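Phosphatidylinositol-specific phospholipase C (Listeria monocytogenes, PDB 2PLC) is a bacterial member of the phosphatidylinositol-specific phospholipase C family, with an X domain that belongs to the TIM-barrel clan. Local coordinates at residues T27-Y30 with T35-L38; P41-Q46 with I71-I76. All coordinates share one frame; numbering follows the deposited sequence.

Interaction 1: T27-Y30 with T35-L38; sequences TMSY and TWTL
The inverse gamma turn centred on Ser-29, in the loop that leaves strand 20-24, meets the indole of Trp-36 from the short helix 34-38. The turn is marked by a weak backbone bond from Tyr-30 N to Met-28 O (2.9 Å). Across the contact, Trp-36 NE1 reaches Ser-29 OG at 3.3 Å; the bond is weak by length but fairly straight, with an N-H...O angle of 161°. The hydroxyl oxygen sits at the edge of the indole, in its plane, on the pyrrole side. The tryptophan CG lies anti to the backbone N (chi1 -175°), which carries the indole away from the helix towards the turn. Further along the ring system, the benzo side leans on the backbone of Tyr-30: CZ2 comes to 3.5 Å from Tyr-30 C, and CH2 to 3.6 Å from Tyr-30 O. This approach is oblique to the indole. Tyr-30 therefore takes part through its carbonyl group, while its side chain sets off away from the helix and its phenol OH makes a weak hydrogen bond with Leu-50 N. Around the pair, Ile-76 and Leu-78 of strand 76-78 and Gln-44 also pack on Trp-36, and Asp-33 OD1 is hydrogen-bonded to Trp-36 N at the start of the helix. The stronger partner of Ser-29 OG is the carbonyl oxygen of Ala-43. Because a carbonyl can only accept, the serine hydroxyl should give its hydrogen to Ala-43 and use its oxygen to receive the indole N-H. One buried hydroxyl thus answers two polar groups, supplying the indole nitrogen with an acceptor.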
loop_
_atom_site.group_PDB
_atom_site.type_symbol
_atom_site.label_atom_id
_atom_site.label_comp_id
_atom_site.label_asym_id
_atom_site.label_seq_id
_atom_site.Cartn_x
_atom_site.Cartn_y
_atom_site.Cartn_z
ATOM N N THR A 27 2.947 3.157 6.483
ATOM C CA THR A 27 1.704 3.791 6.876
ATOM C C THR A 27 1.556 4.253 8.327
ATOM O O THR A 27 1.107 5.373 8.574
ATOM C CB THR A 27 0.539 2.847 6.542
ATOM O OG1 THR A 27 0.614 2.473 5.155
ATOM C CG2 THR A 27 -0.807 3.519 6.836
ATOM N N MET A 28 1.934 3.391 9.272
ATOM C CA MET A 28 1.790 3.675 10.701
ATOM C C MET A 28 2.858 4.517 11.383
ATOM O O MET A 28 2.722 4.832 12.563
ATOM C CB MET A 28 1.641 2.368 11.485
ATOM C CG MET A 28 0.479 1.501 11.048
ATOM S SD MET A 28 -1.063 2.426 10.903
ATOM C CE MET A 28 -1.590 2.511 12.634
ATOM N N SER A 29 3.922 4.864 10.666
ATOM C CA SER A 29 4.991 5.652 11.261
ATOM C C SER A 29 4.707 7.154 11.324
ATOM O O SER A 29 5.374 7.961 10.667
ATOM C CB SER A 29 6.314 5.387 10.550
ATOM O OG SER A 29 7.385 5.966 11.273
ATOM N N TYR A 30 3.685 7.514 12.091
ATOM C CA TYR A 30 3.303 8.913 12.296
ATOM C C TYR A 30 3.166 9.136 13.794
ATOM O O TYR A 30 2.801 10.214 14.252
ATOM C CB TYR A 30 1.988 9.255 11.588
ATOM C CG TYR A 30 0.826 8.372 11.966
ATOM C CD1 TYR A 30 0.038 8.657 13.087
ATOM C CD2 TYR A 30 0.512 7.245 11.203
ATOM C CE1 TYR A 30 -1.033 7.836 13.435
ATOM C CE2 TYR A 30 -0.557 6.419 11.539
ATOM C CZ TYR A 30 -1.326 6.717 12.651
ATOM O OH TYR A 30 -2.397 5.911 12.958
ATOM N N THR A 35 11.373 6.080 21.740
ATOM C CA THR A 35 12.448 5.894 20.760
ATOM C C THR A 35 12.078 6.536 19.418
ATOM O O THR A 35 12.946 7.006 18.680
ATOM C CB THR A 35 12.783 4.399 20.548
ATOM O OG1 THR A 35 13.128 3.807 21.803
ATOM C CG2 THR A 35 13.972 4.243 19.605
ATOM N N TRP A 36 10.784 6.560 19.115
ATOM C CA TRP A 36 10.300 7.161 17.880
ATOM C C TRP A 36 10.524 8.676 17.902
ATOM O O TRP A 36 10.924 9.268 16.897
ATOM C CB TRP A 36 8.817 6.841 17.686
ATOM C CG TRP A 36 8.268 7.325 16.383
ATOM C CD1 TRP A 36 8.339 6.690 15.171
ATOM C CD2 TRP A 36 7.587 8.559 16.149
ATOM N NE1 TRP A 36 7.749 7.463 14.197
ATOM C CE2 TRP A 36 7.282 8.615 14.771
ATOM C CE3 TRP A 36 7.204 9.628 16.970
ATOM C CZ2 TRP A 36 6.617 9.698 14.199
ATOM C CZ3 TRP A 36 6.539 10.704 16.399
ATOM C CH2 TRP A 36 6.254 10.730 15.026
ATOM N N THR A 37 10.283 9.302 19.052
ATOM C CA THR A 37 10.469 10.749 19.179
ATOM C C THR A 37 11.953 11.125 19.113
ATOM O O THR A 37 12.312 12.147 18.533
ATOM C CB THR A 37 9.861 11.294 20.495
ATOM O OG1 THR A 37 10.498 10.666 21.612
ATOM C CG2 THR A 37 8.365 11.022 20.550
ATOM N N LEU A 38 12.808 10.289 19.700
ATOM C CA LEU A 38 14.260 10.521 19.705
ATOM C C LEU A 38 14.907 10.371 18.319
ATOM O O LEU A 38 15.887 11.047 18.007
ATOM C CB LEU A 38 14.945 9.565 20.694
ATOM C CG LEU A 38 14.600 9.738 22.177
ATOM C CD1 LEU A 38 15.193 8.592 23.000
ATOM C CD2 LEU A 38 15.120 11.077 22.658
#

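Interaction 2: P41-Q46 with I71-I76; sequences PLAQTQ and IYHGPI
Ala-43, the last residue of the short helix 40-43, packs against His-73 and Ile-76, the two residues that bracket the tight turn of the beta hairpin 70-73/76-78. Van der Waals contact carries the meeting. Ala-43 CB lies over one face of the His-73 imidazole, 4.3 Å above the ring plane and displaced towards the rim rather than centred. The same methyl makes an apolar contact with the end of Ile-76, with 4.2 Å between Ala-43 CB and Ile-76 CD1. Two torsions bring the hairpin's groups across: the His-73 side chain swings out with CG on the far side from the backbone N (chi1 -180°), and the CG1 branch of Ile-76 points opposite the carbonyl carbon (chi1 -61°), extending CD1 to the alanine. Together the ring and the isoleucine tip offer the small methyl two neighbours, and Ile-76 also packs on Thr-35 of helix 34-38. No hydrogen bond joins the two segments. Backbone bonds close the hairpin: a type II' turn runs from His-73 to Ile-76, held by His-73 N to Ile-76 O at 2.8 Å and by Ile-76 N to His-73 O at 3.1 Å. Gly-74 occupies its second position with positive phi (72°), and Pro-75 the third. Polar ties to the surroundings anchor both sides: Gly-74 N binds Glu-108 OE2 and Gly-74 O binds Lys-66 NZ, while Gln-46 NE2 is bonded to the carbonyls of His-25 and Met-257. Within 41-46, where the chain leaves the helix, Gln-44 NE2 makes a weak, bent bond to Gln-46 O at 3.1 Å.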
loop_
_atom_site.group_PDB
_atom_site.type_symbol
_atom_site.label_atom_id
_atom_site.label_comp_id
_atom_site.label_asym_id
_atom_site.label_seq_id
_atom_site.Cartn_x
_atom_site.Cartn_y
_atom_site.Cartn_z
ATOM N N PRO A 41 13.219 12.321 12.954
ATOM C CA PRO A 41 13.557 12.699 11.573
ATOM C C PRO A 41 13.944 11.547 10.632
ATOM O O PRO A 41 13.791 11.654 9.414
ATOM C CB PRO A 41 14.694 13.706 11.764
ATOM C CG PRO A 41 15.301 13.294 13.082
ATOM C CD PRO A 41 14.093 13.012 13.917
ATOM N N LEU A 42 14.400 10.436 11.202
ATOM C CA LEU A 42 14.802 9.270 10.421
ATOM C C LEU A 42 13.693 8.214 10.326
ATOM O O LEU A 42 13.562 7.515 9.310
ATOM C CB LEU A 42 16.030 8.619 11.063
ATOM C CG LEU A 42 17.235 9.498 11.401
ATOM C CD1 LEU A 42 18.215 8.699 12.250
ATOM C CD2 LEU A 42 17.894 10.001 10.125
ATOM N N ALA A 43 12.920 8.096 11.403
ATOM C CA ALA A 43 11.849 7.118 11.505
ATOM C C ALA A 43 10.494 7.532 10.935
ATOM O O ALA A 43 9.781 6.702 10.384
ATOM C CB ALA A 43 11.690 6.689 12.962
ATOM N N GLN A 44 10.133 8.801 11.071
ATOM C CA GLN A 44 8.834 9.268 10.589
ATOM C C GLN A 44 8.656 9.269 9.066
ATOM O O GLN A 44 9.545 9.685 8.327
ATOM C CB GLN A 44 8.548 10.660 11.147
ATOM C CG GLN A 44 7.147 11.159 10.868
ATOM C CD GLN A 44 6.967 12.611 11.247
ATOM O OE1 GLN A 44 7.923 13.382 11.244
ATOM N NE2 GLN A 44 5.739 12.992 11.566
ATOM N N THR A 45 7.492 8.812 8.606
ATOM C CA THR A 45 7.185 8.785 7.174
ATOM C C THR A 45 5.823 9.396 6.840
ATOM O O THR A 45 5.525 9.645 5.670
ATOM C CB THR A 45 7.188 7.364 6.625
ATOM O OG1 THR A 45 6.237 6.584 7.353
ATOM C CG2 THR A 45 8.572 6.743 6.754
ATOM N N GLN A 46 4.999 9.625 7.864
ATOM C CA GLN A 46 3.663 10.191 7.671
ATOM C C GLN A 46 3.280 11.202 8.758
ATOM O O GLN A 46 3.887 11.252 9.827
ATOM C CB GLN A 46 2.609 9.072 7.664
ATOM C CG GLN A 46 2.882 7.906 6.724
ATOM C CD GLN A 46 2.844 8.301 5.257
ATOM O OE1 GLN A 46 2.168 9.255 4.883
ATOM N NE2 GLN A 46 3.572 7.565 4.421
ATOM N N ILE A 71 2.418 -3.051 16.018
ATOM C CA ILE A 71 2.985 -2.358 14.866
ATOM C C ILE A 71 4.361 -1.797 15.210
ATOM O O ILE A 71 4.528 -1.093 16.212
ATOM C CB ILE A 71 2.055 -1.218 14.375
ATOM C CG1 ILE A 71 0.634 -1.756 14.138
ATOM C CG2 ILE A 71 2.609 -0.592 13.103
ATOM C CD1 ILE A 71 0.569 -3.024 13.306
ATOM N N TYR A 72 5.339 -2.110 14.364
ATOM C CA TYR A 72 6.715 -1.683 14.580
ATOM C C TYR A 72 7.420 -1.070 13.375
ATOM O O TYR A 72 6.944 -1.109 12.241
ATOM C CB TYR A 72 7.570 -2.872 15.047
ATOM C CG TYR A 72 7.339 -3.324 16.471
ATOM C CD1 TYR A 72 6.276 -4.164 16.792
ATOM C CD2 TYR A 72 8.191 -2.916 17.497
ATOM C CE1 TYR A 72 6.065 -4.587 18.100
ATOM C CE2 TYR A 72 7.988 -3.332 18.808
ATOM C CZ TYR A 72 6.922 -4.165 19.100
ATOM O OH TYR A 72 6.705 -4.568 20.394
ATOM N N HIS A 73 8.585 -0.511 13.670
ATOM C CA HIS A 73 9.477 0.080 12.691
ATOM C C HIS A 73 10.815 -0.380 13.249
ATOM O O HIS A 73 11.500 0.360 13.957
ATOM C CB HIS A 73 9.385 1.600 12.701
ATOM C CG HIS A 73 10.286 2.256 11.702
ATOM N ND1 HIS A 73 11.641 2.411 11.904
ATOM C CD2 HIS A 73 10.028 2.779 10.482
ATOM C CE1 HIS A 73 12.177 2.999 10.849
ATOM N NE2 HIS A 73 11.218 3.233 9.972
ATOM N N GLY A 74 11.141 -1.640 12.981
ATOM C CA GLY A 74 12.366 -2.211 13.503
ATOM C C GLY A 74 12.156 -2.416 14.993
ATOM O O GLY A 74 11.168 -3.030 15.403
ATOM N N PRO A 75 13.049 -1.881 15.834
ATOM C CA PRO A 75 12.950 -2.009 17.291
ATOM C C PRO A 75 12.043 -0.937 17.893
ATOM O O PRO A 75 11.881 -0.857 19.110
ATOM C CB PRO A 75 14.392 -1.802 17.731
ATOM C CG PRO A 75 14.863 -0.750 16.767
ATOM C CD PRO A 75 14.312 -1.222 15.443
ATOM N N ILE A 76 11.472 -0.105 17.029
ATOM C CA ILE A 76 10.611 0.987 17.453
ATOM C C ILE A 76 9.128 0.630 17.429
ATOM O O ILE A 76 8.578 0.297 16.379
ATOM C CB ILE A 76 10.856 2.227 16.566
ATOM C CG1 ILE A 76 12.307 2.684 16.711
ATOM C CG2 ILE A 76 9.907 3.358 16.933
ATOM C CD1 ILE A 76 12.695 3.766 15.740
#

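Overall arrangement
Interactions 1 and 2 follow one another along the chain, their centres only about 4 Å apart, and they share the connection between the loop 27-30 and the chain at 41-46. Ser-29 OG lies 2.7 Å from Ala-43 O and Ser-29 O lies 3.1 Å from Thr-45 N, both probable hydrogen bonds. Packing adds a second link, with Met-28 CB 3.5 Å from Ile-71 CG2. Both contacts lie on the same side of the chain's centre, about 18 and 16 Å from it, centre to centre. The loop 27-30 follows strand 20-24, so they sit beyond that strand's C-terminal end, the end where active sites of TIM-barrel enzymes generally lie.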